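PA3566 protein (Pseudomonas aeruginosa, PDB 1X7V) is of unknown function but, as a small alpha/beta protein of the antibiotic biosynthesis monooxygenase family, may have an oxidoreductase activity. Local coordinates at residues 35-40 against 73-78; 46-49 against 53-56; 59-64 against 68-73; 29-34 against 41-46. One frame throughout, in Å; residues are numbered along the deposited sequence.

Contact 1. Residues 35-40 against 73-78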
loop_
_atom_site.group_PDB
_atom_site.type_symbol
_atom_site.label_atom_id
_atom_site.label_comp_id
_atom_site.label_asym_id
_atom_site.label_seq_id
_atom_site.Cartn_x
_atom_site.Cartn_y
_atom_site.Cartn_z
ATOM N N ARG A 35 -5.986 8.181 0.613
ATOM C CA ARG A 35 -6.541 8.688 1.868
ATOM C C ARG A 35 -7.924 9.357 1.649
ATOM O O ARG A 35 -8.792 9.314 2.542
ATOM C CB ARG A 35 -5.589 9.710 2.483
ATOM C CG ARG A 35 -4.456 9.107 3.239
ATOM C CD ARG A 35 -3.449 10.193 3.662
ATOM N NE ARG A 35 -2.391 9.570 4.443
ATOM C CZ ARG A 35 -1.361 10.229 4.954
ATOM N NH1 ARG A 35 -1.293 11.542 4.819
ATOM N NH2 ARG A 35 -0.428 9.588 5.639
ATOM N N ALA A 36 -8.130 9.928 0.454
ATOM C CA ALA A 36 -9.349 10.648 0.102
ATOM C C ALA A 36 -10.497 9.693 -0.214
ATOM O O ALA A 36 -11.664 10.103 -0.208
ATOM C CB ALA A 36 -9.084 11.561 -1.090
ATOM N N GLU A 37 -10.173 8.434 -0.536
ATOM C CA GLU A 37 -11.212 7.498 -0.993
ATOM C C GLU A 37 -12.263 7.212 0.084
ATOM O O GLU A 37 -11.952 7.102 1.250
ATOM C CB GLU A 37 -10.596 6.185 -1.433
ATOM C CG GLU A 37 -9.822 6.256 -2.691
ATOM C CD GLU A 37 -9.270 4.874 -3.024
ATOM O OE1 GLU A 37 -10.126 3.960 -3.198
ATOM O OE2 GLU A 37 -8.019 4.707 -3.086
ATOM N N ALA A 38 -13.516 7.071 -0.362
ATOM C CA ALA A 38 -14.601 6.609 0.495
ATOM C C ALA A 38 -14.150 5.351 1.239
ATOM O O ALA A 38 -13.538 4.448 0.631
ATOM C CB ALA A 38 -15.795 6.268 -0.342
ATOM N N GLY A 39 -14.452 5.291 2.531
ATOM C CA GLY A 39 -14.166 4.142 3.344
ATOM C C GLY A 39 -12.711 3.968 3.770
ATOM O O GLY A 39 -12.400 2.951 4.396
ATOM N N CYS A 40 -11.814 4.891 3.386
ATOM C CA CYS A 40 -10.412 4.786 3.789
ATOM C C CYS A 40 -10.224 5.402 5.154
ATOM O O CYS A 40 -10.322 6.632 5.325
ATOM C CB CYS A 40 -9.439 5.430 2.760
ATOM S SG CYS A 40 -7.746 5.060 3.237
ATOM N N THR A 73 -9.241 2.075 -8.886
ATOM C CA THR A 73 -8.961 3.487 -9.057
ATOM C C THR A 73 -7.829 3.640 -10.026
ATOM O O THR A 73 -7.020 2.734 -10.193
ATOM C CB THR A 73 -8.606 4.213 -7.712
ATOM O OG1 THR A 73 -7.440 3.616 -7.134
ATOM C CG2 THR A 73 -9.745 4.113 -6.732
ATOM N N GLU A 74 -7.780 4.841 -10.596
ATOM C CA GLU A 74 -6.747 5.326 -11.498
ATOM C C GLU A 74 -5.368 5.305 -10.850
ATOM O O GLU A 74 -4.450 4.761 -11.409
ATOM C CB GLU A 74 -7.107 6.752 -11.863
ATOM C CG GLU A 74 -6.358 7.354 -13.013
ATOM C CD GLU A 74 -7.070 8.589 -13.646
ATOM O OE1 GLU A 74 -6.574 9.110 -14.676
ATOM O OE2 GLU A 74 -8.137 9.035 -13.142
ATOM N N HIS A 75 -5.257 5.876 -9.655
ATOM C CA HIS A 75 -3.988 5.896 -8.917
ATOM C C HIS A 75 -3.463 4.503 -8.619
ATOM O O HIS A 75 -2.270 4.218 -8.828
ATOM C CB HIS A 75 -4.028 6.806 -7.650
ATOM C CG HIS A 75 -5.092 6.456 -6.658
ATOM N ND1 HIS A 75 -6.410 6.823 -6.819
ATOM C CD2 HIS A 75 -5.015 5.828 -5.460
ATOM C CE1 HIS A 75 -7.114 6.383 -5.781
ATOM N NE2 HIS A 75 -6.292 5.765 -4.948
ATOM N N PHE A 76 -4.337 3.612 -8.182
ATOM C CA PHE A 76 -3.911 2.290 -7.869
ATOM C C PHE A 76 -3.432 1.545 -9.125
ATOM O O PHE A 76 -2.409 0.830 -9.106
ATOM C CB PHE A 76 -5.045 1.499 -7.239
ATOM C CG PHE A 76 -4.658 0.089 -6.900
ATOM C CD1 PHE A 76 -4.049 -0.193 -5.694
ATOM C CD2 PHE A 76 -4.857 -0.940 -7.824
ATOM C CE1 PHE A 76 -3.673 -1.503 -5.359
ATOM C CE2 PHE A 76 -4.458 -2.259 -7.512
ATOM C CZ PHE A 76 -3.864 -2.527 -6.295
ATOM N N LEU A 77 -4.179 1.677 -10.212
ATOM C CA LEU A 77 -3.775 0.997 -11.451
ATOM C C LEU A 77 -2.528 1.614 -12.078
ATOM O O LEU A 77 -1.739 0.892 -12.672
ATOM C CB LEU A 77 -4.915 0.928 -12.437
ATOM C CG LEU A 77 -6.066 0.029 -11.990
ATOM C CD1 LEU A 77 -7.205 0.137 -12.981
ATOM C CD2 LEU A 77 -5.673 -1.445 -11.784
ATOM N N ARG A 78 -2.317 2.920 -11.910
ATOM C CA ARG A 78 -1.056 3.541 -12.343
ATOM C C ARG A 78 0.194 2.985 -11.635
ATOM O O ARG A 78 1.287 2.908 -12.243
ATOM C CB ARG A 78 -1.089 5.060 -12.198
ATOM C CG ARG A 78 -1.840 5.758 -13.322
ATOM C CD ARG A 78 -1.583 7.259 -13.296
ATOM N NE ARG A 78 -2.047 7.839 -12.029
ATOM C CZ ARG A 78 -3.120 8.620 -11.880
ATOM N NH1 ARG A 78 -3.870 9.004 -12.925
ATOM N NH2 ARG A 78 -3.439 9.051 -10.671
#
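Glu-37, just past the end of helix 20-36, reaches His-75 and Thr-73 at the start of helix 74-80. In the last turn of the first helix, the guanidinium group of Arg-35 forms a salt bridge with Asp-44 and a hydrogen bond to the carbonyl of Tyr-43, both in strand 40-47. Glu-37 follows with CG anti to its own carbonyl carbon (chi1 -70°) and the chain stretched out beyond. Its OE2 accepts a hydrogen bond from His-75 NE2 at 2.8 Å, bent to 144° at the hydrogen. The oxygen lies close to the plane of the imidazole, whereas the nitrogen approaches from above the carboxylate plane, the two planes standing 74° apart. The second oxygen, OE1, rests on the methyl CG2 of Thr-73 at 3.6 Å. Glu-37 also opens a type II turn closed by Cys-40 N on Glu-37 O, 3.1 Å away, with Gly-39 at positive phi. On the other side, Thr-73 is the N-cap of its helix, OG1 accepting from Phe-76 N at 3.3 Å and donating to His-70 O, which joins the end of helix 64-71 to the start of helix 74-80. Because His-70 ND1 also hydrogen-bonds to OE2, a single carboxylate oxygen is gripped by two imidazoles, which ties the ends of three helices together and should fix the rotation of both rings.

Contact 2. Residues 46-49 against 53-56; sequences HQDR and HLFY
This is an antiparallel strand pairing at the turn end of the hairpin formed by strands 40-47 and 54-61, with His-46 opposite Tyr-56 and Gln-47 opposite Phe-55. In the hydrogen-bonded pair, Tyr-56 N donates to His-46 O at 3.0 Å, while the return bond from His-46 N to Tyr-56 O is weak. That same oxygen is also held by the imidazole: ND1 of His-46 reaches Tyr-56 O at 3.1 Å, in the ring plane but from above the plane of the carbonyl. Asp-48 N continues the ladder to Leu-54 O at 2.9 Å. On the face that carries Tyr-56, its hydroxyl OH donates a short 2.6 Å bond to Asp-48 OD1, met on the anti side, with CG of Asp-48 anti to the backbone N (chi1 -164°). The other oxygen, OD2, accepts from His-50 N and Asp-51 N, so one carboxylate joins ring and turn. On the opposite face, the Gln-47 amide lies alongside the Phe-55 ring, planes 20° apart, with NE2 3.7 Å from CZ and bonded to Ser-52 O. The pairing belongs to the hairpin that links the two beta-alpha-beta units of the ferredoxin-like alpha-beta plait, its turn begun by an Asx turn at Asp-48.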
loop_
_atom_site.group_PDB
_atom_site.type_symbol
_atom_site.label_atom_id
_atom_site.label_comp_id
_atom_site.label_asym_id
_atom_site.label_seq_id
_atom_site.Cartn_x
_atom_site.Cartn_y
_atom_site.Cartn_z
ATOM N N HIS A 46 5.478 3.809 5.085
ATOM C CA HIS A 46 6.608 3.773 6.033
ATOM C C HIS A 46 7.809 3.116 5.330
ATOM O O HIS A 46 7.631 2.296 4.423
ATOM C CB HIS A 46 6.316 2.895 7.258
ATOM C CG HIS A 46 5.017 3.186 7.938
ATOM N ND1 HIS A 46 3.807 2.832 7.382
ATOM C CD2 HIS A 46 4.727 3.821 9.106
ATOM C CE1 HIS A 46 2.826 3.215 8.196
ATOM N NE2 HIS A 46 3.352 3.810 9.242
ATOM N N GLN A 47 9.010 3.422 5.795
ATOM C CA GLN A 47 10.193 2.720 5.323
ATOM C C GLN A 47 10.817 2.017 6.544
ATOM O O GLN A 47 10.852 2.554 7.666
ATOM C CB GLN A 47 11.165 3.657 4.694
ATOM C CG GLN A 47 12.299 2.995 3.977
ATOM C CD GLN A 47 13.177 4.053 3.338
ATOM O OE1 GLN A 47 13.271 5.173 3.870
ATOM N NE2 GLN A 47 13.768 3.745 2.163
ATOM N N ASP A 48 11.246 0.800 6.321
ATOM C CA ASP A 48 12.017 0.038 7.313
ATOM C C ASP A 48 13.219 0.790 7.899
ATOM O O ASP A 48 13.919 1.498 7.186
ATOM C CB ASP A 48 12.544 -1.208 6.649
ATOM C CG ASP A 48 13.015 -2.261 7.649
ATOM O OD1 ASP A 48 12.150 -3.036 8.130
ATOM O OD2 ASP A 48 14.222 -2.351 7.935
ATOM N N ARG A 49 13.454 0.610 9.178
ATOM C CA ARG A 49 14.535 1.320 9.860
ATOM C C ARG A 49 15.921 0.829 9.439
ATOM O O ARG A 49 16.906 1.586 9.506
ATOM C CB ARG A 49 14.334 1.168 11.367
ATOM C CG ARG A 49 15.415 1.686 12.239
ATOM C CD ARG A 49 15.120 1.509 13.704
ATOM N NE ARG A 49 16.076 2.255 14.507
ATOM C CZ ARG A 49 15.887 2.598 15.762
ATOM N NH1 ARG A 49 14.797 2.193 16.401
ATOM N NH2 ARG A 49 16.801 3.339 16.391
ATOM N N HIS A 53 15.254 -0.868 1.176
ATOM C CA HIS A 53 14.414 -1.531 0.180
ATOM C C HIS A 53 13.059 -2.008 0.660
ATOM O O HIS A 53 12.257 -2.449 -0.180
ATOM C CB HIS A 53 15.180 -2.721 -0.367
ATOM C CG HIS A 53 16.471 -2.343 -1.017
ATOM N ND1 HIS A 53 16.554 -2.013 -2.349
ATOM C CD2 HIS A 53 17.708 -2.198 -0.511
ATOM C CE1 HIS A 53 17.802 -1.680 -2.642
ATOM N NE2 HIS A 53 18.525 -1.781 -1.540
ATOM N N LEU A 54 12.794 -1.894 1.962
ATOM C CA LEU A 54 11.552 -2.410 2.576
ATOM C C LEU A 54 10.653 -1.274 3.009
ATOM O O LEU A 54 11.081 -0.363 3.718
ATOM C CB LEU A 54 11.835 -3.246 3.792
ATOM C CG LEU A 54 12.020 -4.731 3.561
ATOM C CD1 LEU A 54 12.614 -5.344 4.799
ATOM C CD2 LEU A 54 10.634 -5.315 3.214
ATOM N N PHE A 55 9.420 -1.331 2.519
ATOM C CA PHE A 55 8.367 -0.347 2.774
ATOM C C PHE A 55 7.137 -1.071 3.254
ATOM O O PHE A 55 6.949 -2.251 2.940
ATOM C CB PHE A 55 7.987 0.412 1.513
ATOM C CG PHE A 55 9.142 1.127 0.866
ATOM C CD1 PHE A 55 9.988 0.480 -0.011
ATOM C CD2 PHE A 55 9.437 2.408 1.226
ATOM C CE1 PHE A 55 11.086 1.164 -0.539
ATOM C CE2 PHE A 55 10.459 3.039 0.715
ATOM C CZ PHE A 55 11.297 2.398 -0.183
ATOM N N TYR A 56 6.314 -0.340 3.995
ATOM C CA TYR A 56 5.101 -0.908 4.611
ATOM C C TYR A 56 3.991 0.057 4.411
ATOM O O TYR A 56 4.132 1.226 4.804
ATOM C CB TYR A 56 5.290 -1.110 6.126
ATOM C CG TYR A 56 6.488 -1.919 6.501
ATOM C CD1 TYR A 56 7.750 -1.318 6.654
ATOM C CD2 TYR A 56 6.405 -3.289 6.679
ATOM C CE1 TYR A 56 8.893 -2.059 7.021
ATOM C CE2 TYR A 56 7.541 -4.037 7.043
ATOM C CZ TYR A 56 8.786 -3.412 7.190
ATOM O OH TYR A 56 9.920 -4.135 7.542
#

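Contact 3. Residues 59-64 against 68-73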
loop_
_atom_site.group_PDB
_atom_site.type_symbol
_atom_site.label_atom_id
_atom_site.label_comp_id
_atom_site.label_asym_id
_atom_site.label_seq_id
_atom_site.Cartn_x
_atom_site.Cartn_y
_atom_site.Cartn_z
ATOM N N GLU A 59 -2.978 0.160 6.164
ATOM C CA GLU A 59 -4.241 0.620 5.606
ATOM C C GLU A 59 -5.400 0.101 6.484
ATOM O O GLU A 59 -5.308 -1.008 7.003
ATOM C CB GLU A 59 -4.431 0.080 4.190
ATOM C CG GLU A 59 -3.272 0.281 3.227
ATOM C CD GLU A 59 -3.491 -0.354 1.891
ATOM O OE1 GLU A 59 -4.665 -0.645 1.535
ATOM O OE2 GLU A 59 -2.478 -0.549 1.156
ATOM N N GLN A 60 -6.456 0.891 6.619
ATOM C CA GLN A 60 -7.716 0.427 7.213
ATOM C C GLN A 60 -8.843 0.799 6.248
ATOM O O GLN A 60 -8.929 1.933 5.727
ATOM C CB GLN A 60 -7.955 1.047 8.585
ATOM C CG GLN A 60 -6.994 0.629 9.679
ATOM C CD GLN A 60 -7.402 1.205 10.991
ATOM O OE1 GLN A 60 -8.470 0.861 11.515
ATOM N NE2 GLN A 60 -6.615 2.157 11.507
ATOM N N TRP A 61 -9.755 -0.133 6.049
ATOM C CA TRP A 61 -10.831 0.066 5.098
ATOM C C TRP A 61 -12.112 -0.299 5.813
ATOM O O TRP A 61 -12.138 -1.257 6.570
ATOM C CB TRP A 61 -10.606 -0.846 3.881
ATOM C CG TRP A 61 -9.466 -0.427 3.030
ATOM C CD1 TRP A 61 -8.221 -0.974 2.994
ATOM C CD2 TRP A 61 -9.468 0.651 2.115
ATOM N NE1 TRP A 61 -7.419 -0.262 2.108
ATOM C CE2 TRP A 61 -8.166 0.748 1.563
ATOM C CE3 TRP A 61 -10.443 1.574 1.711
ATOM C CZ2 TRP A 61 -7.845 1.683 0.585
ATOM C CZ3 TRP A 61 -10.087 2.547 0.765
ATOM C CH2 TRP A 61 -8.817 2.575 0.217
ATOM N N ARG A 62 -13.169 0.459 5.592
ATOM C CA ARG A 62 -14.440 0.202 6.282
ATOM C C ARG A 62 -14.932 -1.233 6.030
ATOM O O ARG A 62 -15.449 -1.874 6.931
ATOM C CB ARG A 62 -15.484 1.240 5.823
ATOM C CG ARG A 62 -16.394 1.742 6.885
ATOM C CD ARG A 62 -17.417 2.756 6.316
ATOM N NE ARG A 62 -17.144 4.201 6.362
ATOM C CZ ARG A 62 -17.084 4.939 7.479
ATOM N NH1 ARG A 62 -17.138 4.356 8.680
ATOM N NH2 ARG A 62 -16.954 6.273 7.415
ATOM N N ASP A 63 -14.804 -1.725 4.813
ATOM C CA ASP A 63 -15.260 -3.061 4.468
ATOM C C ASP A 63 -14.562 -3.506 3.203
ATOM O O ASP A 63 -13.798 -2.734 2.601
ATOM C CB ASP A 63 -16.770 -3.078 4.301
ATOM C CG ASP A 63 -17.319 -1.944 3.412
ATOM O OD1 ASP A 63 -16.589 -1.343 2.592
ATOM O OD2 ASP A 63 -18.537 -1.656 3.521
ATOM N N ASP A 64 -14.831 -4.742 2.787
ATOM C CA ASP A 64 -14.251 -5.294 1.568
ATOM C C ASP A 64 -14.602 -4.501 0.315
ATOM O O ASP A 64 -13.768 -4.386 -0.584
ATOM C CB ASP A 64 -14.721 -6.736 1.349
ATOM C CG ASP A 64 -13.982 -7.730 2.213
ATOM O OD1 ASP A 64 -12.986 -7.333 2.893
ATOM O OD2 ASP A 64 -14.390 -8.936 2.169
ATOM N N GLU A 68 -12.135 -3.123 -2.466
ATOM C CA GLU A 68 -12.353 -3.519 -3.870
ATOM C C GLU A 68 -12.421 -2.299 -4.795
ATOM O O GLU A 68 -11.763 -2.235 -5.815
ATOM C CB GLU A 68 -13.585 -4.425 -3.971
ATOM C CG GLU A 68 -13.283 -5.999 -4.049
ATOM C CD GLU A 68 -12.705 -6.773 -2.790
ATOM O OE1 GLU A 68 -13.291 -7.845 -2.473
ATOM O OE2 GLU A 68 -11.648 -6.414 -2.174
ATOM N N ARG A 69 -13.148 -1.279 -4.378
ATOM C CA ARG A 69 -13.149 -0.004 -5.107
ATOM C C ARG A 69 -11.732 0.641 -5.225
ATOM O O ARG A 69 -11.329 1.141 -6.268
ATOM C CB ARG A 69 -14.113 0.939 -4.397
ATOM C CG ARG A 69 -15.571 0.595 -4.500
ATOM C CD ARG A 69 -16.437 1.811 -4.129
ATOM N NE ARG A 69 -16.150 2.297 -2.780
ATOM C CZ ARG A 69 -16.741 1.840 -1.675
ATOM N NH1 ARG A 69 -17.648 0.861 -1.751
ATOM N NH2 ARG A 69 -16.393 2.339 -0.477
ATOM N N HIS A 70 -10.973 0.651 -4.146
ATOM C CA HIS A 70 -9.593 1.129 -4.189
ATOM C C HIS A 70 -8.767 0.547 -5.348
ATOM O O HIS A 70 -8.038 1.269 -6.039
ATOM C CB HIS A 70 -8.935 0.874 -2.831
ATOM C CG HIS A 70 -7.461 1.135 -2.783
ATOM N ND1 HIS A 70 -6.905 2.386 -2.966
ATOM C CD2 HIS A 70 -6.427 0.295 -2.531
ATOM C CE1 HIS A 70 -5.592 2.299 -2.830
ATOM N NE2 HIS A 70 -5.275 1.036 -2.584
ATOM N N GLN A 71 -8.951 -0.731 -5.634
ATOM C CA GLN A 71 -8.152 -1.370 -6.698
ATOM C C GLN A 71 -8.595 -1.091 -8.123
ATOM O O GLN A 71 -7.889 -1.437 -9.117
ATOM C CB GLN A 71 -8.129 -2.857 -6.483
ATOM C CG GLN A 71 -7.465 -3.212 -5.208
ATOM C CD GLN A 71 -7.594 -4.646 -4.973
ATOM O OE1 GLN A 71 -6.913 -5.451 -5.672
ATOM N NE2 GLN A 71 -8.475 -5.033 -4.022
ATOM N N ASN A 72 -9.758 -0.466 -8.245
ATOM C CA ASN A 72 -10.221 -0.049 -9.536
ATOM C C ASN A 72 -9.916 1.398 -9.821
ATOM O O ASN A 72 -10.252 1.879 -10.872
ATOM C CB ASN A 72 -11.688 -0.369 -9.647
ATOM C CG ASN A 72 -11.911 -1.867 -9.730
ATOM O OD1 ASN A 72 -12.134 -2.388 -10.811
ATOM N ND2 ASN A 72 -11.725 -2.575 -8.621
ATOM N N THR A 73 -9.241 2.075 -8.886
ATOM C CA THR A 73 -8.961 3.487 -9.057
ATOM C C THR A 73 -7.829 3.640 -10.026
ATOM O O THR A 73 -7.020 2.734 -10.193
ATOM C CB THR A 73 -8.606 4.213 -7.712
ATOM O OG1 THR A 73 -7.440 3.616 -7.134
ATOM C CG2 THR A 73 -9.745 4.113 -6.732
HETATM O O HOH W 1 -2.552 0.164 -2.089
#
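Strand 54-61 turns sharply into helix 64-71, where Glu-68 N bonds to Asp-64 O at 2.8 Å, and the helix then passes back over the sheet, bringing Trp-61 CA within 9.4 Å of His-70 CA. This is a strand-to-helix connection in the second beta-alpha-beta unit of the alpha-beta plait. Asp-63 caps the new helix, its OD1 accepting from Ala-66 N. At the centre of the contact, CZ2 of Trp-61 sits over one face of the His-70 imidazole, offset toward the rim, 3.4 Å from CG, while CH2 touches His-70 CB at 3.5 Å. The ring planes are inclined at 37°, so the pair is oblique. With CG anti to the backbone N (chi1 172°), His-70 sets its ring against the six-membered ring of Trp-61; its ND1 is hydrogen-bonded to Glu-37 OE2, and Phe-76 meets the ring edge-to-face. The indole is held at its edge by Glu-59, whose OE1 takes a nearly straight bond from Trp-61 NE1 at 2.8 Å in the indole plane, through its anti lone pair. One water lies at the edge of the imidazole, 2.9 Å from His-70 NE2, and makes a weak 3.3 Å bond to Glu-59 OE2.

Contact 4. Residues 29-34 against 41-46; sequences ALVAPS and LQYDLH
Ser-34 drops its CB squarely onto the face of the Tyr-43 ring, 3.4 Å from the ring centre and only 2° off the normal, a CH-pi contact between helix 20-36 and strand 40-47. The two segments run nearly antiparallel (167°), their axes 8.1 Å apart at the closest. Tyr-43 is the large bump: CG anti to the backbone N (chi1 -163°) sends the ring beneath the helix, into a hollow walled by Leu-30, Val-31 and Ser-34. At the far end of the ring, Leu-30 CB rests on the hydroxyl OH at 3.6 Å. Val-31 lays its two methyls along the near side of the strand: CG1 lies on the carbonyl oxygen of Tyr-43 at 3.6 Å, and CG2 fits against Leu-45 CB at 3.9 Å, the two side chains crossing at about a right angle. His-70 of helix 64-71 meets the tyrosine ring from the same side as Ser-34. Ser-34 OG, 3.5 Å from Tyr-43 CZ, is held by the helix itself: it donates to Leu-30 O at 2.7 Å, reaching that oxygen from the opposite face to Ser-34 N. The serine hydroxyl thus has its hydrogen spent within the helix, which lets a polar residue pack against an aromatic face; between residues 29-34 and 41-46 the adhesion rests on CH-pi and apolar contacts, and Arg-35 adds the polar ties.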
loop_
_atom_site.group_PDB
_atom_site.type_symbol
_atom_site.label_atom_id
_atom_site.label_comp_id
_atom_site.label_asym_id
_atom_site.label_seq_id
_atom_site.Cartn_x
_atom_site.Cartn_y
_atom_site.Cartn_z
ATOM N N ALA A 29 3.112 8.350 -4.291
ATOM C CA ALA A 29 2.075 8.855 -5.194
ATOM C C ALA A 29 0.738 8.291 -4.815
ATOM O O ALA A 29 -0.325 8.903 -5.137
ATOM C CB ALA A 29 2.370 8.485 -6.620
ATOM N N LEU A 30 0.767 7.120 -4.186
ATOM C CA LEU A 30 -0.503 6.458 -3.787
ATOM C C LEU A 30 -1.239 7.129 -2.623
ATOM O O LEU A 30 -2.465 6.950 -2.449
ATOM C CB LEU A 30 -0.227 5.003 -3.455
ATOM C CG LEU A 30 0.127 4.147 -4.674
ATOM C CD1 LEU A 30 0.646 2.770 -4.252
ATOM C CD2 LEU A 30 -1.070 3.970 -5.509
ATOM N N VAL A 31 -0.493 7.829 -1.767
ATOM C CA VAL A 31 -0.997 8.128 -0.453
ATOM C C VAL A 31 -2.146 9.166 -0.417
ATOM O O VAL A 31 -3.210 8.888 0.160
ATOM C CB VAL A 31 0.197 8.470 0.511
ATOM C CG1 VAL A 31 -0.320 8.849 1.907
ATOM C CG2 VAL A 31 1.161 7.288 0.592
ATOM N N ALA A 32 -1.938 10.350 -0.996
ATOM C CA ALA A 32 -2.959 11.382 -0.912
ATOM C C ALA A 32 -4.255 10.910 -1.584
ATOM O O ALA A 32 -5.336 11.044 -0.982
ATOM C CB ALA A 32 -2.482 12.673 -1.522
ATOM N N PRO A 33 -4.179 10.372 -2.811
ATOM C CA PRO A 33 -5.455 9.990 -3.421
ATOM C C PRO A 33 -6.127 8.841 -2.676
ATOM O O PRO A 33 -7.388 8.773 -2.625
ATOM C CB PRO A 33 -5.084 9.623 -4.855
ATOM C CG PRO A 33 -3.635 9.403 -4.843
ATOM C CD PRO A 33 -3.052 10.180 -3.742
ATOM N N SER A 34 -5.340 7.921 -2.134
ATOM C CA SER A 34 -5.934 6.794 -1.397
ATOM C C SER A 34 -6.613 7.252 -0.106
ATOM O O SER A 34 -7.707 6.786 0.239
ATOM C CB SER A 34 -4.920 5.699 -1.135
ATOM O OG SER A 34 -4.434 5.093 -2.322
ATOM N N LEU A 41 -9.981 4.545 6.134
ATOM C CA LEU A 41 -9.765 4.974 7.512
ATOM C C LEU A 41 -8.305 5.206 7.865
ATOM O O LEU A 41 -8.005 5.878 8.820
ATOM C CB LEU A 41 -10.383 3.953 8.478
ATOM C CG LEU A 41 -11.867 3.810 8.305
ATOM C CD1 LEU A 41 -12.372 2.801 9.313
ATOM C CD2 LEU A 41 -12.505 5.144 8.485
ATOM N N GLN A 42 -7.401 4.627 7.102
ATOM C CA GLN A 42 -5.958 4.869 7.314
ATOM C C GLN A 42 -5.271 4.467 6.024
ATOM O O GLN A 42 -5.615 3.480 5.420
ATOM C CB GLN A 42 -5.415 4.022 8.477
ATOM C CG GLN A 42 -3.873 4.241 8.723
ATOM C CD GLN A 42 -3.311 3.403 9.843
ATOM O OE1 GLN A 42 -3.974 2.503 10.338
ATOM N NE2 GLN A 42 -2.051 3.712 10.264
ATOM N N TYR A 43 -4.248 5.218 5.634
ATOM C CA TYR A 43 -3.415 4.830 4.501
ATOM C C TYR A 43 -2.088 5.546 4.684
ATOM O O TYR A 43 -1.946 6.733 4.326
ATOM C CB TYR A 43 -4.067 5.143 3.154
ATOM C CG TYR A 43 -3.460 4.405 1.978
ATOM C CD1 TYR A 43 -4.053 3.238 1.447
ATOM C CD2 TYR A 43 -2.360 4.914 1.323
ATOM C CE1 TYR A 43 -3.524 2.597 0.359
ATOM C CE2 TYR A 43 -1.815 4.291 0.228
ATOM C CZ TYR A 43 -2.389 3.122 -0.252
ATOM O OH TYR A 43 -1.819 2.529 -1.323
ATOM N N ASP A 44 -1.154 4.823 5.302
ATOM C CA ASP A 44 0.107 5.384 5.728
ATOM C C ASP A 44 1.283 4.569 5.173
ATOM O O ASP A 44 1.283 3.367 5.255
ATOM C CB ASP A 44 0.164 5.406 7.281
ATOM C CG ASP A 44 -0.797 6.428 7.905
ATOM O OD1 ASP A 44 -1.036 7.529 7.298
ATOM O OD2 ASP A 44 -1.273 6.136 9.040
ATOM N N LEU A 45 2.262 5.272 4.601
ATOM C CA LEU A 45 3.479 4.719 4.038
ATOM C C LEU A 45 4.660 4.847 5.002
ATOM O O LEU A 45 4.834 5.843 5.650
ATOM C CB LEU A 45 3.852 5.441 2.742
ATOM C CG LEU A 45 5.103 4.975 2.009
ATOM C CD1 LEU A 45 5.049 3.525 1.611
ATOM C CD2 LEU A 45 5.288 5.873 0.759
ATOM N N HIS A 46 5.478 3.809 5.085
ATOM C CA HIS A 46 6.608 3.773 6.033
ATOM C C HIS A 46 7.809 3.116 5.330
ATOM O O HIS A 46 7.631 2.296 4.423
ATOM C CB HIS A 46 6.316 2.895 7.258
ATOM C CG HIS A 46 5.017 3.186 7.938
ATOM N ND1 HIS A 46 3.807 2.832 7.382
ATOM C CD2 HIS A 46 4.727 3.821 9.106
ATOM C CE1 HIS A 46 2.826 3.215 8.196
ATOM N NE2 HIS A 46 3.352 3.810 9.242
#

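How the contacts relate
Contacts 1, 3 and 4 gather at one end of the protein, between the sheet and its covering helices. The centres of contacts 1 and 3 lie about 8 Å apart; they share Thr-73 and are joined by Glu-37 OE2 to His-70 ND1 at 2.6 Å. Contact 4 borders the same polar, aromatic cluster, with Ser-34 OG 3.1 Å from His-70 CE1 and Tyr-43 CE1 3.3 Å from Glu-59 CD. No active site or ligand is known here, so whether the cluster has a role is undecided. Contact 2 shares His-46 with contact 4, their centres about 14 Å apart, and lies on the opposite side of the chain's centre from contacts 1 and 3, about 22 Å from the centre of contact 3.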